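Local coordinates for protein DraIII (Deinococcus radiophilus, PDB 4L0K) that is a type II restriction endonuclease, probably cutting double-stranded DNA within a specific recognition sequence through an active site of the His-Me finger type, at residues Thr123-Gln128 / Gly153-Glu158; Val179-Lys184 / Val194-Arg199. All coordinates share one frame; numbering follows the deposited sequence.

Contact 1: residues Thr123-Gln128 / Gly153-Glu158; sequences TWLAYQ and GSTNCE
T155 and Q128 share the same first torsion, chi1 -68°, with OG1 of T155 and CG of Q128 each anti to its own carbonyl carbon. This swings OG1 of T155 over CB of Q128 and onto L125 O, to which it donates a hydrogen bond of 2.5 Å from OG1 to O, short enough for its exact length to be treated with caution. The backbone of T155 adds a second grip, T155 N donating to Q128 O at 3.1 Å. Threonine suits the place because its hydroxyl bonds to L125 O while the rest of the side chain packs on F196 and L129, meeting a polar and an apolar need at once. L125 O also accepts from Q128 N, so two donors hold it. T155 takes up L125 O of helix 112-126 and Q128 O just beyond it, and the loop after helix 137-147 is thereby pinned to the first helix, joining two parts of the DraIII family region. Beyond CG the Q128 chain is extended, which carries its amide back over the helix: NE2 bonds to W124 O at 3.0 Å, almost straight at 176°, and sits over the centre of the W124 indole. A glutamine can do this while offering an acceptor at the other branch; OE1 takes a hydrogen bond from V151 N and lies 2.8 Å from OG of S154, whose hydroxyl is bonded to V151 O. G153 has a positive phi, easily adopted without a side chain, where the loop turns past Q128. L125 crosses T155 at about a right angle.

Contact 2: residues Val179-Lys184 / Val194-Arg199; sequences VETAHK and VGFAHR
A182 sets its CB against CB of A197, 3.7 Å away, on the face of the hairpin that N202 of helix 199-205 covers. Antiparallel strands 179-183 and 194-198 are paired by two reciprocal sets of backbone bonds, E180 with A197 and A182 with G195, the straightest being A182 N to G195 O (2.8 Å, 176°). F196 and T181 diverge at their non-hydrogen-bonded pair, and the phenyl ring goes to L122 of helix 112-126. H183 lies alongside V194, with CD2 3.7 Å from CG1, and its NE2 is hydrogen-bonded to H189 ND1. This hairpin followed by a helix is consistent with the beta-beta-alpha unit of His-Me finger nucleases, in which a histidine near the end of the first strand usually serves catalysis. A water bridges K184 NZ and V194 O; NZ also bonds to E192 O. At the other end R199, bent at chi2 (94°), donates from NH2 to E180 OE2 (2.6 Å) in a salt bridge; OE2 sits in the guanidinium plane and accepts on its syn lone pair, the two planar groups nearly perpendicular. The bridge ties the first strand to the helix start; with E180 OE1 accepting from N202, both carboxylate oxygens are engaged, which probably favours E180's ionised form.

Contacts 1 and 2 lie with their centres about 11 Å apart and follow one another along the chain, contact 1 closing before contact 2 opens. F196 joins them: its ring edge carbon CE2 comes within 3.6 Å of L125 CB, while its carbonyl O probably accepts a hydrogen bond from E158 N at 2.9 Å. Loop 153-158 therefore runs beside the second strand, and E158 OE1 packs 3.3 Å from K184 CE. Further on, C157 SG lies 3.3 Å from H198 ND1, in a cluster with C160 and C201 that is consistent with a metal site. Through these joints the end of helix 112-126 is fastened to the hairpin that probably carries the nuclease active site, with H183 on its first strand.

Contact 1: residues Thr123-Gln128 / Gly153-Glu158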
ATOM      1  N   THR A 123       6.571 -21.164  11.300  1.00 26.22           N
ATOM      2  CA  THR A 123       6.004 -22.512  11.456  1.00 28.94           C
ATOM      3  C   THR A 123       5.373 -22.698  12.845  1.00 26.30           C
ATOM      4  O   THR A 123       4.291 -23.318  13.014  1.00 28.68           O
ATOM      5  CB  THR A 123       7.075 -23.610  11.252  1.00 27.54           C
ATOM      6  OG1 THR A 123       7.800 -23.352  10.045  1.00 31.41           O
ATOM      7  CG2 THR A 123       6.420 -24.982  11.173  1.00 28.09           C
ATOM      8  N   TRP A 124       6.069 -22.173  13.843  1.00 26.93           N
ATOM      9  CA  TRP A 124       5.584 -22.240  15.216  1.00 34.35           C
ATOM     10  C   TRP A 124       4.239 -21.497  15.356  1.00 36.80           C
ATOM     11  O   TRP A 124       3.302 -21.999  15.988  1.00 32.16           O
ATOM     12  CB  TRP A 124       6.648 -21.680  16.163  1.00 38.34           C
ATOM     13  CG  TRP A 124       6.276 -21.659  17.629  1.00 43.51           C
ATOM     14  CD1 TRP A 124       6.328 -22.710  18.509  1.00 42.83           C
ATOM     15  CD2 TRP A 124       5.844 -20.519  18.391  1.00 32.85           C
ATOM     16  NE1 TRP A 124       5.942 -22.298  19.758  1.00 40.40           N
ATOM     17  CE2 TRP A 124       5.640 -20.963  19.719  1.00 32.33           C
ATOM     18  CE3 TRP A 124       5.600 -19.173  18.075  1.00 27.11           C
ATOM     19  CZ2 TRP A 124       5.186 -20.105  20.738  1.00 30.32           C
ATOM     20  CZ3 TRP A 124       5.162 -18.311  19.091  1.00 26.61           C
ATOM     21  CH2 TRP A 124       4.962 -18.787  20.410  1.00 29.16           C
ATOM     22  N   LEU A 125       4.145 -20.315  14.744  1.00 28.25           N
ATOM     23  CA  LEU A 125       2.907 -19.531  14.775  1.00 29.26           C
ATOM     24  C   LEU A 125       1.828 -20.321  14.071  1.00 30.98           C
ATOM     25  O   LEU A 125       0.676 -20.352  14.521  1.00 33.43           O
ATOM     26  CB  LEU A 125       3.070 -18.200  14.028  1.00 22.24           C
ATOM     27  CG  LEU A 125       3.304 -16.881  14.756  1.00 32.73           C
ATOM     28  CD1 LEU A 125       3.416 -17.064  16.268  1.00 23.05           C
ATOM     29  CD2 LEU A 125       4.518 -16.156  14.154  1.00 30.32           C
ATOM     30  N   ALA A 126       2.202 -20.944  12.950  1.00 25.84           N
ATOM     31  CA  ALA A 126       1.214 -21.600  12.085  1.00 26.87           C
ATOM     32  C   ALA A 126       0.518 -22.763  12.801  1.00 26.07           C
ATOM     33  O   ALA A 126      -0.695 -22.947  12.674  1.00 24.75           O
ATOM     34  CB  ALA A 126       1.838 -22.054  10.764  1.00 18.92           C
ATOM     35  N   TYR A 127       1.282 -23.531  13.571  1.00 29.84           N
ATOM     36  CA  TYR A 127       0.667 -24.634  14.316  1.00 32.52           C
ATOM     37  C   TYR A 127      -0.274 -24.174  15.452  1.00 34.65           C
ATOM     38  O   TYR A 127      -0.946 -24.987  16.077  1.00 34.01           O
ATOM     39  CB  TYR A 127       1.738 -25.625  14.818  1.00 26.79           C
ATOM     40  CG  TYR A 127       2.144 -26.602  13.743  1.00 29.89           C
ATOM     41  CD1 TYR A 127       1.239 -27.546  13.277  1.00 34.18           C
ATOM     42  CD2 TYR A 127       3.420 -26.579  13.183  1.00 32.04           C
ATOM     43  CE1 TYR A 127       1.584 -28.445  12.281  1.00 38.44           C
ATOM     44  CE2 TYR A 127       3.781 -27.492  12.179  1.00 31.12           C
ATOM     45  CZ  TYR A 127       2.850 -28.416  11.731  1.00 35.87           C
ATOM     46  OH  TYR A 127       3.153 -29.324  10.727  1.00 34.06           O
ATOM     47  N   GLN A 128      -0.315 -22.868  15.697  1.00 31.98           N
ATOM     48  CA  GLN A 128      -1.173 -22.282  16.715  1.00 28.57           C
ATOM     49  C   GLN A 128      -2.295 -21.448  16.088  1.00 34.00           C
ATOM     50  O   GLN A 128      -2.967 -20.674  16.775  1.00 34.36           O
ATOM     51  CB  GLN A 128      -0.343 -21.405  17.651  1.00 30.21           C
ATOM     52  CG  GLN A 128       0.643 -22.172  18.523  1.00 28.57           C
ATOM     53  CD  GLN A 128       1.542 -21.257  19.321  1.00 36.19           C
ATOM     54  OE1 GLN A 128       1.226 -20.880  20.454  1.00 43.22           O
ATOM     55  NE2 GLN A 128       2.672 -20.881  18.731  1.00 44.73           N
ATOM     56  N   GLY A 153      -4.701 -21.971  19.039  1.00 33.66           N
ATOM     57  CA  GLY A 153      -5.547 -20.830  18.704  1.00 27.55           C
ATOM     58  C   GLY A 153      -5.036 -19.474  19.185  1.00 27.22           C
ATOM     59  O   GLY A 153      -5.762 -18.487  19.136  1.00 36.01           O
ATOM     60  N   SER A 154      -3.787 -19.416  19.640  1.00 22.10           N
ATOM     61  CA  SER A 154      -3.234 -18.166  20.152  1.00 24.31           C
ATOM     62  C   SER A 154      -2.728 -17.237  19.056  1.00 35.45           C
ATOM     63  O   SER A 154      -2.495 -16.058  19.311  1.00 44.22           O
ATOM     64  CB  SER A 154      -2.079 -18.440  21.120  1.00 19.11           C
ATOM     65  OG  SER A 154      -1.065 -19.224  20.503  1.00 32.60           O
ATOM     66  N   THR A 155      -2.541 -17.764  17.848  1.00 30.94           N
ATOM     67  CA  THR A 155      -1.950 -16.969  16.778  1.00 24.47           C
ATOM     68  C   THR A 155      -2.890 -15.870  16.300  1.00 20.56           C
ATOM     69  O   THR A 155      -3.960 -16.158  15.760  1.00 25.71           O
ATOM     70  CB  THR A 155      -1.479 -17.852  15.608  1.00 26.63           C
ATOM     71  OG1 THR A 155      -0.372 -18.640  16.059  1.00 28.64           O
ATOM     72  CG2 THR A 155      -1.007 -16.992  14.423  1.00 20.29           C
ATOM     73  N   ASN A 156      -2.493 -14.613  16.529  1.00 18.86           N
ATOM     74  CA  ASN A 156      -3.287 -13.454  16.092  1.00 26.47           C
ATOM     75  C   ASN A 156      -2.584 -12.570  15.038  1.00 24.01           C
ATOM     76  O   ASN A 156      -1.352 -12.577  14.937  1.00 24.27           O
ATOM     77  CB  ASN A 156      -3.645 -12.559  17.286  1.00 24.32           C
ATOM     78  CG  ASN A 156      -4.304 -13.312  18.407  1.00 35.00           C
ATOM     79  OD1 ASN A 156      -5.079 -14.233  18.173  1.00 40.56           O
ATOM     80  ND2 ASN A 156      -3.997 -12.924  19.648  1.00 27.14           N
ATOM     81  N   CYS A 157      -3.368 -11.795  14.287  1.00 19.21           N
ATOM     82  CA  CYS A 157      -2.832 -10.669  13.523  1.00 19.15           C
ATOM     83  C   CYS A 157      -1.944  -9.846  14.452  1.00 24.74           C
ATOM     84  O   CYS A 157      -2.369  -9.479  15.546  1.00 32.31           O
ATOM     85  CB  CYS A 157      -3.980  -9.807  12.960  1.00 33.03           C
ATOM     86  SG  CYS A 157      -3.520  -8.342  11.896  1.00 30.58           S
ATOM     87  N   GLU A 158      -0.706  -9.571  14.033  1.00 28.17           N
ATOM     88  CA  GLU A 158       0.230  -8.792  14.853  1.00 21.45           C
ATOM     89  C   GLU A 158      -0.214  -7.348  15.027  1.00 27.97           C
ATOM     90  O   GLU A 158       0.149  -6.719  16.025  1.00 25.96           O
ATOM     91  CB  GLU A 158       1.652  -8.819  14.278  1.00 23.08           C
ATOM     92  CG  GLU A 158       2.266 -10.184  14.257  1.00 32.66           C
ATOM     93  CD  GLU A 158       2.589 -10.700  15.647  1.00 35.46           C
ATOM     94  OE1 GLU A 158       2.780  -9.866  16.560  1.00 38.15           O
ATOM     95  OE2 GLU A 158       2.660 -11.937  15.815  1.00 35.24           O
TER

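Contact 2: residues Val179-Lys184 / Val194-Arg199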
ATOM      1  N   VAL A 179      -3.805 -13.156   4.095  1.00 40.24           N
ATOM      2  CA  VAL A 179      -2.784 -13.103   5.162  1.00 40.85           C
ATOM      3  C   VAL A 179      -1.352 -12.955   4.626  1.00 33.87           C
ATOM      4  O   VAL A 179      -1.010 -13.500   3.596  1.00 34.84           O
ATOM      5  CB  VAL A 179      -2.912 -14.314   6.141  1.00 33.43           C
ATOM      6  CG1 VAL A 179      -1.718 -14.425   7.031  1.00 40.16           C
ATOM      7  CG2 VAL A 179      -4.135 -14.127   7.010  1.00 42.49           C
ATOM      8  N   GLU A 180      -0.531 -12.178   5.320  1.00 32.04           N
ATOM      9  CA  GLU A 180       0.838 -11.913   4.905  1.00 30.98           C
ATOM     10  C   GLU A 180       1.739 -12.025   6.109  1.00 30.83           C
ATOM     11  O   GLU A 180       1.261 -12.079   7.256  1.00 27.65           O
ATOM     12  CB  GLU A 180       0.975 -10.502   4.302  1.00 27.94           C
ATOM     13  CG  GLU A 180       0.112 -10.314   3.076  1.00 27.31           C
ATOM     14  CD  GLU A 180       0.243  -8.944   2.444  1.00 42.12           C
ATOM     15  OE1 GLU A 180       0.527  -7.954   3.153  1.00 49.12           O
ATOM     16  OE2 GLU A 180       0.057  -8.861   1.218  1.00 50.16           O
ATOM     17  N   THR A 181       3.041 -12.073   5.842  1.00 22.60           N
ATOM     18  CA  THR A 181       4.034 -12.060   6.893  1.00 25.81           C
ATOM     19  C   THR A 181       4.253 -10.638   7.369  1.00 29.45           C
ATOM     20  O   THR A 181       4.412  -9.728   6.570  1.00 35.88           O
ATOM     21  CB  THR A 181       5.365 -12.678   6.413  1.00 27.92           C
ATOM     22  OG1 THR A 181       5.238 -14.104   6.378  1.00 31.30           O
ATOM     23  CG2 THR A 181       6.484 -12.315   7.357  1.00 16.95           C
ATOM     24  N   ALA A 182       4.264 -10.444   8.678  1.00 29.19           N
ATOM     25  CA  ALA A 182       4.438  -9.111   9.231  1.00 25.50           C
ATOM     26  C   ALA A 182       5.784  -8.954   9.918  1.00 26.48           C
ATOM     27  O   ALA A 182       6.341  -9.919  10.474  1.00 29.15           O
ATOM     28  CB  ALA A 182       3.310  -8.793  10.202  1.00 20.00           C
ATOM     29  N   HIS A 183       6.276  -7.721   9.868  1.00 26.17           N
ATOM     30  CA  HIS A 183       7.439  -7.267  10.610  1.00 29.09           C
ATOM     31  C   HIS A 183       7.019  -6.199  11.599  1.00 28.60           C
ATOM     32  O   HIS A 183       6.616  -5.104  11.208  1.00 35.58           O
ATOM     33  CB  HIS A 183       8.490  -6.719   9.646  1.00 29.96           C
ATOM     34  CG  HIS A 183       9.028  -7.762   8.723  1.00 35.69           C
ATOM     35  ND1 HIS A 183       8.343  -8.188   7.604  1.00 39.79           N
ATOM     36  CD2 HIS A 183      10.149  -8.516   8.790  1.00 33.70           C
ATOM     37  CE1 HIS A 183       9.034  -9.137   7.004  1.00 38.07           C
ATOM     38  NE2 HIS A 183      10.136  -9.355   7.701  1.00 43.55           N
ATOM     39  N   LYS A 184       7.118  -6.525  12.884  1.00 30.23           N
ATOM     40  CA  LYS A 184       6.640  -5.640  13.945  1.00 30.88           C
ATOM     41  C   LYS A 184       7.374  -4.308  13.927  1.00 34.19           C
ATOM     42  O   LYS A 184       6.793  -3.267  14.215  1.00 35.87           O
ATOM     43  CB  LYS A 184       6.800  -6.296  15.319  1.00 27.20           C
ATOM     44  CG  LYS A 184       5.957  -7.523  15.538  1.00 30.80           C
ATOM     45  CD  LYS A 184       6.386  -8.237  16.831  1.00 31.96           C
ATOM     46  CE  LYS A 184       6.064  -9.727  16.760  1.00 33.10           C
ATOM     47  NZ  LYS A 184       6.515 -10.434  17.997  1.00 44.44           N
ATOM     48  N   VAL A 194       8.938 -11.202  13.701  1.00 27.88           N
ATOM     49  CA  VAL A 194       7.974 -11.588  12.658  1.00 32.14           C
ATOM     50  C   VAL A 194       6.712 -12.265  13.154  1.00 35.37           C
ATOM     51  O   VAL A 194       6.688 -12.840  14.242  1.00 39.64           O
ATOM     52  CB  VAL A 194       8.594 -12.447  11.530  1.00 28.95           C
ATOM     53  CG1 VAL A 194       9.595 -11.617  10.739  1.00 22.22           C
ATOM     54  CG2 VAL A 194       9.222 -13.739  12.100  1.00 23.71           C
ATOM     55  N   GLY A 195       5.665 -12.186  12.337  1.00 26.55           N
ATOM     56  CA  GLY A 195       4.446 -12.917  12.627  1.00 28.96           C
ATOM     57  C   GLY A 195       3.509 -12.920  11.443  1.00 32.65           C
ATOM     58  O   GLY A 195       3.947 -12.741  10.324  1.00 41.98           O
ATOM     59  N   PHE A 196       2.217 -13.100  11.683  1.00 28.64           N
ATOM     60  CA  PHE A 196       1.242 -13.004  10.605  1.00 25.28           C
ATOM     61  C   PHE A 196       0.322 -11.796  10.794  1.00 32.72           C
ATOM     62  O   PHE A 196       0.063 -11.353  11.937  1.00 28.13           O
ATOM     63  CB  PHE A 196       0.423 -14.295  10.502  1.00 29.76           C
ATOM     64  CG  PHE A 196       1.248 -15.523  10.175  1.00 24.82           C
ATOM     65  CD1 PHE A 196       2.086 -15.543   9.081  1.00 25.18           C
ATOM     66  CD2 PHE A 196       1.167 -16.652  10.968  1.00 27.45           C
ATOM     67  CE1 PHE A 196       2.840 -16.662   8.782  1.00 29.79           C
ATOM     68  CE2 PHE A 196       1.919 -17.793  10.682  1.00 28.40           C
ATOM     69  CZ  PHE A 196       2.766 -17.787   9.583  1.00 33.82           C
ATOM     70  N   ALA A 197      -0.156 -11.257   9.671  1.00 30.07           N
ATOM     71  CA  ALA A 197      -1.088 -10.121   9.686  1.00 26.27           C
ATOM     72  C   ALA A 197      -2.067 -10.204   8.524  1.00 26.47           C
ATOM     73  O   ALA A 197      -1.706 -10.672   7.442  1.00 22.24           O
ATOM     74  CB  ALA A 197      -0.331  -8.817   9.614  1.00 15.22           C
ATOM     75  N   HIS A 198      -3.306  -9.760   8.746  1.00 22.12           N
ATOM     76  CA  HIS A 198      -4.211  -9.483   7.635  1.00 25.08           C
ATOM     77  C   HIS A 198      -3.530  -8.574   6.631  1.00 23.58           C
ATOM     78  O   HIS A 198      -2.781  -7.666   7.015  1.00 21.22           O
ATOM     79  CB  HIS A 198      -5.464  -8.744   8.106  1.00 29.59           C
ATOM     80  CG  HIS A 198      -6.308  -9.530   9.042  1.00 30.00           C
ATOM     81  ND1 HIS A 198      -6.323  -9.294  10.397  1.00 19.84           N
ATOM     82  CD2 HIS A 198      -7.147 -10.572   8.824  1.00 24.81           C
ATOM     83  CE1 HIS A 198      -7.149 -10.152  10.974  1.00 28.39           C
ATOM     84  NE2 HIS A 198      -7.658 -10.938  10.042  1.00 23.51           N
ATOM     85  N   ARG A 199      -3.814  -8.812   5.357  1.00 27.20           N
ATOM     86  CA  ARG A 199      -3.350  -7.948   4.279  1.00 31.00           C
ATOM     87  C   ARG A 199      -3.646  -6.488   4.607  1.00 31.03           C
ATOM     88  O   ARG A 199      -2.739  -5.652   4.617  1.00 29.85           O
ATOM     89  CB  ARG A 199      -4.038  -8.344   2.981  1.00 36.80           C
ATOM     90  CG  ARG A 199      -3.973  -7.298   1.896  1.00 50.70           C
ATOM     91  CD  ARG A 199      -2.805  -7.520   0.980  1.00 58.24           C
ATOM     92  NE  ARG A 199      -2.620  -6.371   0.096  1.00 67.32           N
ATOM     93  CZ  ARG A 199      -1.474  -6.049  -0.497  1.00 58.74           C
ATOM     94  NH1 ARG A 199      -1.421  -4.978  -1.278  1.00 60.29           N
ATOM     95  NH2 ARG A 199      -0.382  -6.789  -0.309  1.00 45.28           N
TER
HETATM   96  O   HOH W   1       5.101 -12.879  16.927  1.00 42.02           O